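PDB 6ZZ5: SmhB from Serratia marcescens, which serves as one component of a tripartite alpha-pore-forming toxin and probably takes part in assembling a membrane pore. Local coordinates for residues T194-V199 with G214-M219; S238-L243 with Q347-F352; T24-V29 with R265-Q270. All coordinates share one frame; numbering follows the deposited sequence.

Interaction 1 (T194-V199 with G214-M219); sequences TAIGAV and GGIAMM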
ATOM      1  N   THR A 194      10.535  -0.562  -9.007  1.00 18.96           N
ATOM      2  CA  THR A 194       9.168  -0.285  -9.509  1.00 19.19           C
ATOM      3  C   THR A 194       9.264   0.248 -10.923  1.00 18.37           C
ATOM      4  O   THR A 194      10.316   0.793 -11.345  1.00 22.07           O
ATOM      5  CB  THR A 194       8.357   0.665  -8.603  1.00 18.29           C
ATOM      6  OG1 THR A 194       8.918   1.976  -8.609  1.00 20.64           O
ATOM      7  CG2 THR A 194       8.332   0.200  -7.179  1.00 20.88           C
ATOM      8  N   ALA A 195       8.179   0.005 -11.657  1.00 16.05           N
ATOM      9  CA  ALA A 195       8.037   0.443 -13.035  1.00 16.20           C
ATOM     10  C   ALA A 195       6.563   0.589 -13.329  1.00 15.65           C
ATOM     11  O   ALA A 195       5.735  -0.133 -12.701  1.00 19.07           O
ATOM     12  CB  ALA A 195       8.702  -0.535 -13.964  1.00 16.95           C
ATOM     13  N   ILE A 196       6.269   1.607 -14.113  1.00 17.52           N
ATOM     14  CA  ILE A 196       4.881   1.922 -14.543  1.00 17.21           C
ATOM     15  C   ILE A 196       4.790   1.821 -16.056  1.00 18.98           C
ATOM     16  O   ILE A 196       5.665   2.344 -16.746  1.00 20.70           O
ATOM     17  CB  ILE A 196       4.548   3.323 -13.997  1.00 19.72           C
ATOM     18  CG1 ILE A 196       4.385   3.248 -12.472  1.00 19.28           C
ATOM     19  CG2 ILE A 196       3.290   3.866 -14.671  1.00 19.03           C
ATOM     20  CD1 ILE A 196       4.592   4.567 -11.773  1.00 23.84           C
ATOM     21  N   GLY A 197       3.747   1.180 -16.585  1.00 19.22           N
ATOM     22  CA  GLY A 197       3.600   1.085 -18.040  1.00 19.38           C
ATOM     23  C   GLY A 197       2.181   0.697 -18.421  1.00 16.39           C
ATOM     24  O   GLY A 197       1.372   0.410 -17.541  1.00 16.53           O
ATOM     25  N   ALA A 198       1.924   0.590 -19.712  1.00 16.85           N
ATOM     26  CA  ALA A 198       0.567   0.302 -20.230  1.00 17.70           C
ATOM     27  C   ALA A 198       0.071  -1.068 -19.762  1.00 17.95           C
ATOM     28  O   ALA A 198       0.838  -2.032 -19.719  1.00 20.49           O
ATOM     29  CB  ALA A 198       0.539   0.446 -21.725  1.00 21.81           C
ATOM     30  N   VAL A 199      -1.223  -1.153 -19.491  1.00 17.89           N
ATOM     31  CA  VAL A 199      -1.903  -2.379 -18.998  1.00 17.69           C
ATOM     32  C   VAL A 199      -2.266  -3.307 -20.160  1.00 18.85           C
ATOM     33  O   VAL A 199      -2.655  -4.429 -19.875  1.00 18.86           O
ATOM     34  CB  VAL A 199      -3.172  -2.014 -18.208  1.00 18.71           C
ATOM     35  CG1 VAL A 199      -2.800  -1.187 -16.981  1.00 23.91           C
ATOM     36  CG2 VAL A 199      -4.245  -1.337 -19.064  1.00 18.51           C
ATOM     37  N   GLY A 214      -2.900   1.754 -12.954  1.00 15.24           N
ATOM     38  CA  GLY A 214      -2.779   0.391 -12.402  1.00 17.13           C
ATOM     39  C   GLY A 214      -1.827  -0.485 -13.204  1.00 16.26           C
ATOM     40  O   GLY A 214      -1.759  -1.679 -12.926  1.00 18.82           O
ATOM     41  N   GLY A 215      -1.018   0.099 -14.084  1.00 15.03           N
ATOM     42  CA  GLY A 215      -0.008  -0.667 -14.843  1.00 19.55           C
ATOM     43  C   GLY A 215       1.312  -0.620 -14.130  1.00 16.47           C
ATOM     44  O   GLY A 215       2.126   0.236 -14.488  1.00 15.82           O
ATOM     45  N   ILE A 216       1.463  -1.443 -13.097  1.00 15.19           N
ATOM     46  CA  ILE A 216       2.630  -1.400 -12.181  1.00 16.71           C
ATOM     47  C   ILE A 216       3.326  -2.745 -12.120  1.00 16.88           C
ATOM     48  O   ILE A 216       2.671  -3.801 -12.161  1.00 17.71           O
ATOM     49  CB  ILE A 216       2.247  -0.914 -10.771  1.00 16.21           C
ATOM     50  CG1 ILE A 216       1.249  -1.826 -10.061  1.00 19.14           C
ATOM     51  CG2 ILE A 216       1.739   0.511 -10.868  1.00 18.11           C
ATOM     52  CD1 ILE A 216       1.126  -1.548  -8.606  1.00 18.23           C
ATOM     53  N   ALA A 217       4.625  -2.660 -11.948  1.00 16.33           N
ATOM     54  CA  ALA A 217       5.481  -3.800 -11.577  1.00 20.46           C
ATOM     55  C   ALA A 217       6.256  -3.405 -10.317  1.00 19.75           C
ATOM     56  O   ALA A 217       6.746  -2.237 -10.203  1.00 17.42           O
ATOM     57  CB  ALA A 217       6.398  -4.163 -12.699  1.00 21.61           C
ATOM     58  N   MET A 218       6.306  -4.347  -9.392  1.00 18.41           N
ATOM     59  CA  MET A 218       7.194  -4.241  -8.229  1.00 20.21           C
ATOM     60  C   MET A 218       7.997  -5.545  -8.149  1.00 21.62           C
ATOM     61  O   MET A 218       7.447  -6.671  -8.210  1.00 22.25           O
ATOM     62  CB  MET A 218       6.384  -3.976  -6.962  1.00 15.35           C
ATOM     63  CG  MET A 218       5.392  -2.789  -7.093  1.00 14.81           C
ATOM     64  SD  MET A 218       4.639  -2.328  -5.545  1.00 19.81           S
ATOM     65  CE  MET A 218       5.989  -1.614  -4.627  1.00 15.96           C
ATOM     66  N   MET A 219       9.278  -5.368  -7.969  1.00 17.96           N
ATOM     67  CA  MET A 219      10.241  -6.464  -7.925  1.00 19.84           C
ATOM     68  C   MET A 219      11.203  -6.168  -6.796  1.00 19.48           C
ATOM     69  O   MET A 219      11.111  -5.100  -6.219  1.00 23.59           O
ATOM     70  CB  MET A 219      10.933  -6.547  -9.291  1.00 25.73           C
ATOM     71  CG  MET A 219       9.973  -7.038 -10.339  1.00 31.11           C
ATOM     72  SD  MET A 219      10.428  -6.507 -11.952  1.00 36.63           S
ATOM     73  CE  MET A 219      10.154  -4.734 -11.791  1.00 31.29           C
TER
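T194 begins a worked example of antiparallel beta pairing between strands 191-196 and 216-221, which probably correspond to the beta-tongue region found in ClyA-like toxins. T194 faces M218 in a non-hydrogen-bonded pair. Its CG2 methyl lies alongside the M218 chain, where a bend at chi3 (70°) brings M218 CE 3.9 Å from T194 CG2, against the helix 4-30 face of the sheet. OG1 turns elsewhere, to the V339 carbonyl on the neighbouring strand.

A195 and A217 form the hydrogen-bonded pair. A195 N donates to A217 O at 3.0 Å, and A217 N returns a straighter bond to A195 O at 2.9 Å. Both methyls point to the other face, covered by helices 349-359 and 230-245; A195 packs there on I349 and F352.

I196 restores the first face. I196 CG1 meets I216 CG2 at 4.1 Å, the two side chains passing at a slant. I216 CG2 also reaches S28, while the CG1-CD1 arm leads away toward Y25 of helix 4-30.

G197 carries the pairing beyond the strand end: its N donates to G215 O at 2.8 Å (162° at the hydrogen), and its O receives a CA-H...O contact from G215 CA.

Past A198 the backbone turns, and V199 folds back over G215. With CG1 anti to the carbonyl carbon (chi1 -62°), that methyl rests 3.6 Å from G215 CA, where no side chain intervenes.

Interaction 2 (S238-L243 with Q347-F352); sequences SAREKL and QSIADF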
ATOM      1  N   SER A 238       1.191 -10.542 -18.110  1.00 19.11           N
ATOM      2  CA  SER A 238       0.943 -11.066 -19.479  1.00 20.47           C
ATOM      3  C   SER A 238      -0.520 -11.531 -19.594  1.00 21.96           C
ATOM      4  O   SER A 238      -1.122 -11.360 -20.657  1.00 21.77           O
ATOM      5  CB  SER A 238       1.869 -12.173 -19.832  1.00 24.65           C
ATOM      6  OG  SER A 238       3.163 -11.641 -19.999  1.00 34.00           O
ATOM      7  N   ALA A 239      -1.057 -12.154 -18.532  1.00 21.40           N
ATOM      8  CA  ALA A 239      -2.466 -12.610 -18.520  1.00 21.95           C
ATOM      9  C   ALA A 239      -3.363 -11.387 -18.775  1.00 19.16           C
ATOM     10  O   ALA A 239      -4.287 -11.482 -19.610  1.00 19.80           O
ATOM     11  CB  ALA A 239      -2.768 -13.342 -17.225  1.00 21.93           C
ATOM     12  N   ARG A 240      -3.138 -10.275 -18.069  1.00 21.27           N
ATOM     13  CA  ARG A 240      -3.998  -9.074 -18.254  1.00 22.47           C
ATOM     14  C   ARG A 240      -3.907  -8.609 -19.715  1.00 23.69           C
ATOM     15  O   ARG A 240      -4.938  -8.273 -20.350  1.00 18.36           O
ATOM     16  CB  ARG A 240      -3.587  -7.950 -17.293  1.00 21.88           C
ATOM     17  CG  ARG A 240      -4.372  -6.663 -17.539  1.00 19.32           C
ATOM     18  CD  ARG A 240      -4.184  -5.595 -16.461  1.00 17.03           C
ATOM     19  NE  ARG A 240      -2.764  -5.246 -16.398  1.00 16.95           N
ATOM     20  CZ  ARG A 240      -2.154  -4.594 -15.430  1.00 16.54           C
ATOM     21  NH1 ARG A 240      -2.830  -4.167 -14.398  1.00 19.22           N
ATOM     22  NH2 ARG A 240      -0.859  -4.382 -15.485  1.00 16.84           N
ATOM     23  N   GLU A 241      -2.698  -8.508 -20.213  1.00 22.41           N
ATOM     24  CA  GLU A 241      -2.469  -8.068 -21.604  1.00 26.24           C
ATOM     25  C   GLU A 241      -3.194  -9.006 -22.578  1.00 24.32           C
ATOM     26  O   GLU A 241      -3.891  -8.494 -23.518  1.00 23.04           O
ATOM     27  CB  GLU A 241      -0.969  -7.936 -21.819  1.00 29.66           C
ATOM     28  CG  GLU A 241      -0.624  -7.559 -23.213  1.00 32.50           C
ATOM     29  CD  GLU A 241       0.690  -6.798 -23.357  1.00 32.05           C
ATOM     30  OE1 GLU A 241       1.035  -5.947 -22.489  1.00 24.68           O
ATOM     31  OE2 GLU A 241       1.328  -7.047 -24.337  1.00 35.65           O
ATOM     32  N   LYS A 242      -3.193 -10.299 -22.288  1.00 23.33           N
ATOM     33  CA  LYS A 242      -3.872 -11.311 -23.156  1.00 24.91           C
ATOM     34  C   LYS A 242      -5.404 -11.158 -23.075  1.00 21.78           C
ATOM     35  O   LYS A 242      -6.082 -11.296 -24.105  1.00 22.66           O
ATOM     36  CB  LYS A 242      -3.375 -12.728 -22.829  1.00 30.47           C
ATOM     37  CG  LYS A 242      -3.860 -13.823 -23.772  1.00 47.26           C
ATOM     38  CD  LYS A 242      -3.486 -13.593 -25.258  1.00 51.52           C
ATOM     39  CE  LYS A 242      -3.750 -14.780 -26.169  1.00 59.00           C
ATOM     40  NZ  LYS A 242      -5.142 -15.275 -25.999  1.00 56.76           N
ATOM     41  N   LEU A 243      -5.967 -10.888 -21.893  1.00 20.15           N
ATOM     42  CA  LEU A 243      -7.442 -10.694 -21.778  1.00 19.04           C
ATOM     43  C   LEU A 243      -7.903  -9.455 -22.550  1.00 17.89           C
ATOM     44  O   LEU A 243      -9.034  -9.460 -23.096  1.00 18.71           O
ATOM     45  CB  LEU A 243      -7.775 -10.627 -20.279  1.00 19.75           C
ATOM     46  CG  LEU A 243      -7.526 -11.946 -19.554  1.00 18.26           C
ATOM     47  CD1 LEU A 243      -7.444 -11.705 -18.064  1.00 21.48           C
ATOM     48  CD2 LEU A 243      -8.624 -12.943 -19.951  1.00 21.12           C
ATOM     49  N   GLN A 347       6.974  -0.050 -24.867  1.00 24.04           N
ATOM     50  CA  GLN A 347       6.863  -1.314 -24.097  1.00 21.80           C
ATOM     51  C   GLN A 347       5.706  -1.133 -23.116  1.00 22.36           C
ATOM     52  O   GLN A 347       5.754  -0.178 -22.266  1.00 22.45           O
ATOM     53  CB  GLN A 347       8.166  -1.638 -23.352  1.00 22.18           C
ATOM     54  CG  GLN A 347       9.328  -2.057 -24.245  1.00 24.65           C
ATOM     55  CD  GLN A 347      10.601  -2.280 -23.460  1.00 26.88           C
ATOM     56  OE1 GLN A 347      10.612  -2.425 -22.253  1.00 28.36           O
ATOM     57  NE2 GLN A 347      11.711  -2.242 -24.159  1.00 32.08           N
ATOM     58  N   SER A 348       4.797  -2.096 -23.114  1.00 20.23           N
ATOM     59  CA  SER A 348       3.758  -2.231 -22.061  1.00 23.28           C
ATOM     60  C   SER A 348       4.437  -2.642 -20.754  1.00 22.80           C
ATOM     61  O   SER A 348       5.591  -3.110 -20.779  1.00 20.23           O
ATOM     62  CB  SER A 348       2.723  -3.261 -22.490  1.00 22.82           C
ATOM     63  OG  SER A 348       3.309  -4.548 -22.530  1.00 20.40           O
ATOM     64  N   ILE A 349       3.746  -2.545 -19.628  1.00 19.01           N
ATOM     65  CA  ILE A 349       4.349  -3.057 -18.368  1.00 19.91           C
ATOM     66  C   ILE A 349       4.623  -4.554 -18.492  1.00 19.56           C
ATOM     67  O   ILE A 349       5.682  -4.981 -18.022  1.00 20.21           O
ATOM     68  CB  ILE A 349       3.550  -2.666 -17.111  1.00 16.16           C
ATOM     69  CG1 ILE A 349       4.424  -2.891 -15.879  1.00 15.86           C
ATOM     70  CG2 ILE A 349       2.212  -3.389 -17.038  1.00 18.42           C
ATOM     71  CD1 ILE A 349       5.706  -2.018 -15.855  1.00 17.97           C
ATOM     72  N   ALA A 350       3.753  -5.346 -19.127  1.00 18.77           N
ATOM     73  CA  ALA A 350       4.026  -6.797 -19.300  1.00 19.92           C
ATOM     74  C   ALA A 350       5.257  -7.056 -20.189  1.00 20.16           C
ATOM     75  O   ALA A 350       6.055  -7.952 -19.849  1.00 23.14           O
ATOM     76  CB  ALA A 350       2.821  -7.524 -19.870  1.00 21.65           C
ATOM     77  N   ASP A 351       5.452  -6.299 -21.260  0.50 23.29           N
ATOM     78  CA  ASP A 351       6.635  -6.431 -22.154  0.50 24.07           C
ATOM     79  C   ASP A 351       7.900  -6.088 -21.355  0.50 24.64           C
ATOM     80  O   ASP A 351       8.874  -6.825 -21.443  0.50 26.40           O
ATOM     81  CB  ASP A 351       6.472  -5.524 -23.371  0.50 29.97           C
ATOM     82  CG  ASP A 351       7.518  -5.717 -24.444  0.50 30.47           C
ATOM     83  OD1 ASP A 351       8.100  -6.806 -24.520  0.50 29.87           O
ATOM     84  OD2 ASP A 351       7.726  -4.765 -25.184  0.50 32.87           O
ATOM     85  N   PHE A 352       7.872  -5.011 -20.567  1.00 23.86           N
ATOM     86  CA  PHE A 352       9.041  -4.571 -19.766  1.00 21.94           C
ATOM     87  C   PHE A 352       9.425  -5.663 -18.756  1.00 23.58           C
ATOM     88  O   PHE A 352      10.597  -5.987 -18.604  1.00 23.42           O
ATOM     89  CB  PHE A 352       8.684  -3.315 -18.980  1.00 21.98           C
ATOM     90  CG  PHE A 352       9.828  -2.768 -18.178  1.00 23.90           C
ATOM     91  CD1 PHE A 352      10.834  -2.028 -18.801  1.00 25.75           C
ATOM     92  CD2 PHE A 352       9.851  -2.943 -16.792  1.00 23.56           C
ATOM     93  CE1 PHE A 352      11.885  -1.523 -18.042  1.00 27.00           C
ATOM     94  CE2 PHE A 352      10.879  -2.405 -16.039  1.00 24.00           C
ATOM     95  CZ  PHE A 352      11.908  -1.718 -16.675  1.00 24.81           C
TER
HETATM   96  O   HOH W   1       0.889  -4.767 -20.019  1.00 19.46           O
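E241 and S348 join helix 230-245 to the start of helix 349-359 through a helix N-cap, and they show how a cap can be braced by a second helix. The hydrogen bonds come first. S348 occupies the N-cap position, and its OG accepts from D351 N at 3.0 Å with 160° at the hydrogen, closing the first turn. The same hydroxyl, S348 OG, gives its proton to E241 OE1 at 2.7 Å; OE1 receives it on its syn lone pair, on the side of the other carboxylate oxygen. E241 thus fixes the rotation of the capping hydroxyl. Its chain can span the gap because CG stands anti to the backbone N (chi1 177°) and the rest stays extended.

A water adds a second grip on the same oxygen. It donates to E241 OE1 at 2.7 Å and accepts from A350 N at 3.1 Å, thereby satisfying another amide of the first helical turn. Two donors on OE1, the nearby helix N-terminus and a salt bridge from OE2 to R245 would all be expected to stabilise the ionised carboxylate.

Van der Waals contacts of methyl groups with polar atoms make up the remainder. The A350 methyl, CB, points at helix 230-245, lying 3.5 Å from E241 OE1 and 3.9 Å from S238 N. Deeper in, R240 sends NH1 to the carbonyl of G214, and its guanidinium meets I349 with an edge: I349 CG2 sits near the guanidinium plane, 3.6 Å from R240 NH2.

Interaction 3 (T24-V29 with R265-Q270); sequences TYCNSV and RGLQTQ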
ATOM      1  N   THR A  24       3.130   3.003  -5.219  1.00 16.91           N
ATOM      2  CA  THR A  24       3.413   2.728  -6.655  1.00 16.49           C
ATOM      3  C   THR A  24       2.127   2.864  -7.475  1.00 18.10           C
ATOM      4  O   THR A  24       2.170   3.445  -8.561  1.00 18.59           O
ATOM      5  CB  THR A  24       4.013   1.337  -6.841  1.00 19.17           C
ATOM      6  OG1 THR A  24       5.180   1.295  -6.016  1.00 22.62           O
ATOM      7  CG2 THR A  24       4.409   1.065  -8.271  1.00 21.31           C
ATOM      8  N   TYR A  25       1.030   2.293  -6.987  1.00 15.54           N
ATOM      9  CA  TYR A  25      -0.271   2.413  -7.663  1.00 15.16           C
ATOM     10  C   TYR A  25      -0.609   3.876  -7.894  1.00 14.37           C
ATOM     11  O   TYR A  25      -1.044   4.238  -9.019  1.00 16.06           O
ATOM     12  CB  TYR A  25      -1.366   1.650  -6.915  1.00 14.18           C
ATOM     13  CG  TYR A  25      -2.493   1.213  -7.816  1.00 14.42           C
ATOM     14  CD1 TYR A  25      -3.399   2.132  -8.308  1.00 15.39           C
ATOM     15  CD2 TYR A  25      -2.661  -0.120  -8.153  1.00 20.14           C
ATOM     16  CE1 TYR A  25      -4.402   1.755  -9.192  1.00 18.23           C
ATOM     17  CE2 TYR A  25      -3.663  -0.526  -9.030  1.00 19.16           C
ATOM     18  CZ  TYR A  25      -4.539   0.414  -9.529  1.00 19.20           C
ATOM     19  OH  TYR A  25      -5.496  -0.045 -10.366  1.00 24.19           O
ATOM     20  N   CYS A  26      -0.484   4.696  -6.847  1.00 15.41           N
ATOM     21  CA  CYS A  26      -0.770   6.157  -6.903  1.00 15.13           C
ATOM     22  C   CYS A  26       0.124   6.821  -7.963  1.00 18.04           C
ATOM     23  O   CYS A  26      -0.359   7.722  -8.676  1.00 15.49           O
ATOM     24  CB  CYS A  26      -0.586   6.832  -5.536  1.00 15.90           C
ATOM     25  SG  CYS A  26      -1.921   6.398  -4.402  1.00 16.16           S
ATOM     26  N   ASN A  27       1.402   6.465  -8.020  1.00 15.81           N
ATOM     27  CA  ASN A  27       2.333   7.033  -9.040  1.00 19.09           C
ATOM     28  C   ASN A  27       1.813   6.695 -10.450  1.00 16.25           C
ATOM     29  O   ASN A  27       1.925   7.556 -11.393  1.00 17.55           O
ATOM     30  CB  ASN A  27       3.774   6.531  -8.830  1.00 19.63           C
ATOM     31  CG  ASN A  27       4.421   7.098  -7.598  1.00 19.78           C
ATOM     32  OD1 ASN A  27       4.098   8.196  -7.225  1.00 22.50           O
ATOM     33  ND2 ASN A  27       5.387   6.388  -7.050  1.00 24.87           N
ATOM     34  N   SER A  28       1.230   5.522 -10.617  1.00 15.06           N
ATOM     35  CA  SER A  28       0.726   5.071 -11.941  1.00 16.11           C
ATOM     36  C   SER A  28      -0.481   5.918 -12.336  1.00 18.61           C
ATOM     37  O   SER A  28      -0.606   6.282 -13.540  1.00 16.57           O
ATOM     38  CB  SER A  28       0.406   3.607 -12.016  1.00 16.51           C
ATOM     39  OG  SER A  28      -0.855   3.259 -11.419  1.00 15.52           O
ATOM     40  N   VAL A  29      -1.279   6.313 -11.347  1.00 14.40           N
ATOM     41  CA  VAL A  29      -2.469   7.161 -11.590  1.00 15.89           C
ATOM     42  C   VAL A  29      -1.980   8.517 -12.017  1.00 16.18           C
ATOM     43  O   VAL A  29      -2.544   9.078 -12.925  1.00 16.07           O
ATOM     44  CB  VAL A  29      -3.385   7.230 -10.344  1.00 15.96           C
ATOM     45  CG1 VAL A  29      -4.523   8.241 -10.497  1.00 17.21           C
ATOM     46  CG2 VAL A  29      -3.912   5.867  -9.991  1.00 15.70           C
ATOM     47  N   ARG A 265     -11.075   1.887 -10.048  1.00 16.88           N
ATOM     48  CA  ARG A 265     -11.553   0.846  -9.089  1.00 20.67           C
ATOM     49  C   ARG A 265     -10.353   0.221  -8.388  1.00 20.58           C
ATOM     50  O   ARG A 265     -10.460   0.003  -7.201  1.00 18.37           O
ATOM     51  CB  ARG A 265     -12.485  -0.155  -9.787  1.00 25.58           C
ATOM     52  CG  ARG A 265     -13.861   0.514  -9.964  1.00 37.35           C
ATOM     53  CD  ARG A 265     -15.013  -0.342 -10.535  1.00 37.84           C
ATOM     54  NE  ARG A 265     -14.650  -0.665 -11.907  1.00 64.57           N
ATOM     55  CZ  ARG A 265     -14.114  -1.807 -12.327  1.00 47.38           C
ATOM     56  NH1 ARG A 265     -13.883  -2.769 -11.449  1.00 36.66           N
ATOM     57  NH2 ARG A 265     -13.825  -1.956 -13.619  1.00 42.66           N
ATOM     58  N   GLY A 266      -9.270  -0.047  -9.118  1.00 19.13           N
ATOM     59  CA  GLY A 266      -8.036  -0.663  -8.569  1.00 19.87           C
ATOM     60  C   GLY A 266      -7.398   0.249  -7.528  1.00 17.86           C
ATOM     61  O   GLY A 266      -6.870  -0.267  -6.483  1.00 17.01           O
ATOM     62  N   LEU A 267      -7.484   1.577  -7.731  1.00 16.44           N
ATOM     63  CA  LEU A 267      -6.960   2.549  -6.742  1.00 15.66           C
ATOM     64  C   LEU A 267      -7.820   2.443  -5.468  1.00 17.53           C
ATOM     65  O   LEU A 267      -7.240   2.378  -4.353  1.00 17.17           O
ATOM     66  CB  LEU A 267      -6.972   3.965  -7.312  1.00 16.20           C
ATOM     67  CG  LEU A 267      -6.518   5.052  -6.361  1.00 19.63           C
ATOM     68  CD1 LEU A 267      -5.110   4.802  -5.835  1.00 23.77           C
ATOM     69  CD2 LEU A 267      -6.643   6.406  -7.030  1.00 21.45           C
ATOM     70  N   GLN A 268      -9.127   2.301  -5.610  1.00 16.57           N
ATOM     71  CA  GLN A 268     -10.020   2.061  -4.458  1.00 16.54           C
ATOM     72  C   GLN A 268      -9.664   0.739  -3.753  1.00 17.73           C
ATOM     73  O   GLN A 268      -9.551   0.733  -2.506  1.00 16.32           O
ATOM     74  CB  GLN A 268     -11.495   2.118  -4.832  1.00 19.67           C
ATOM     75  CG  GLN A 268     -12.360   2.052  -3.568  1.00 17.72           C
ATOM     76  CD  GLN A 268     -12.729   0.629  -3.223  1.00 17.58           C
ATOM     77  OE1 GLN A 268     -13.107  -0.108  -4.118  1.00 17.85           O
ATOM     78  NE2 GLN A 268     -12.683   0.290  -1.945  1.00 17.45           N
ATOM     79  N   THR A 269      -9.396  -0.312  -4.504  1.00 16.48           N
ATOM     80  CA  THR A 269      -8.988  -1.635  -3.957  1.00 18.13           C
ATOM     81  C   THR A 269      -7.737  -1.462  -3.083  1.00 19.81           C
ATOM     82  O   THR A 269      -7.714  -1.970  -1.929  1.00 17.05           O
ATOM     83  CB  THR A 269      -8.780  -2.704  -5.038  1.00 16.58           C
ATOM     84  OG1 THR A 269     -10.061  -2.801  -5.656  1.00 19.85           O
ATOM     85  CG2 THR A 269      -8.362  -4.036  -4.473  1.00 21.39           C
ATOM     86  N   GLN A 270      -6.748  -0.726  -3.583  1.00 16.63           N
ATOM     87  CA  GLN A 270      -5.512  -0.470  -2.829  1.00 15.72           C
ATOM     88  C   GLN A 270      -5.846   0.308  -1.551  1.00 14.98           C
ATOM     89  O   GLN A 270      -5.270   0.013  -0.475  1.00 17.47           O
ATOM     90  CB  GLN A 270      -4.528   0.287  -3.703  1.00 20.56           C
ATOM     91  CG  GLN A 270      -4.123  -0.477  -4.941  1.00 24.97           C
ATOM     92  CD  GLN A 270      -3.281  -1.629  -4.474  1.00 34.13           C
ATOM     93  OE1 GLN A 270      -2.328  -1.465  -3.716  1.00 62.64           O
ATOM     94  NE2 GLN A 270      -3.740  -2.805  -4.761  1.00 24.09           N
TER
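The carbonyl oxygen of Y25, whose ring packs against G266, L267 and Q270, is gripped from within its own helix by two donors. S28 OG gives Y25 O a proton at 2.6 Å. The second bond, from V29 N to Y25 O at 3.1 Å, belongs to the ordinary helical pattern. S28 OG in turn accepts from G214 N, so this buried hydroxyl couples the helix backbone to the turn before strand 216-221.

Across the contact no hydrogen bond forms, and the Y25 side chain does most of the work. A chi1 of -154°, some way off a full trans, swings the ring across to helix 252-300. Q270 covers one face of it with CG, a CH-pi contact in which Q270 CG lies 4.0 Å from the centroid of the Y25 ring. The Q270 chain bends at chi2, and its amide ends up nearly parallel to the ring, 7° away. Over the same face, near the rim, stands the carbonyl oxygen of G266. The phenol oxygen, Y25 OH, comes within 3.2 Å of G266 CA, an approach that depends on the absence of a side chain there, and it is hydrogen-bonded to the G263 carbonyl one turn earlier in that helix.

L267 spreads its branches along helix 4-30. L267 CB meets Y25 CE1 at 3.9 Å, CD1 touches C26 SG at 3.8 Å, and CD2 reaches V29 CG2 at 4.1 Å, the L267 and V29 side chains crossing at about a right angle.

The two helix segments run nearly antiparallel, at 157°, with axes 10.3 Å apart. Packing of this kind is consistent with the elongated helical bundle of soluble ClyA/HBL-type toxins.

How the interactions relate
Interaction 1 sits between the other two and touches both, as a thin sheet layered between helices. Interaction 3 lies nearest the centre of the chain and is mostly apolar packing within the helical bundle; interaction 2, 22 Å from that centre, is also largely buried but relies on a carboxylate, a hydroxyl and a water. Interaction 1 depends instead on backbone bonding between strands. The three pairs use different elements, though helices 230-245 and 252-300 are consecutive in the chain. The A198 carbonyl bonds to I349 N of interaction 2, while T194 and M218 pack on T24 of interaction 3. Interactions 2 and 3 do not touch; the 194-199/214-219 pair bridges them.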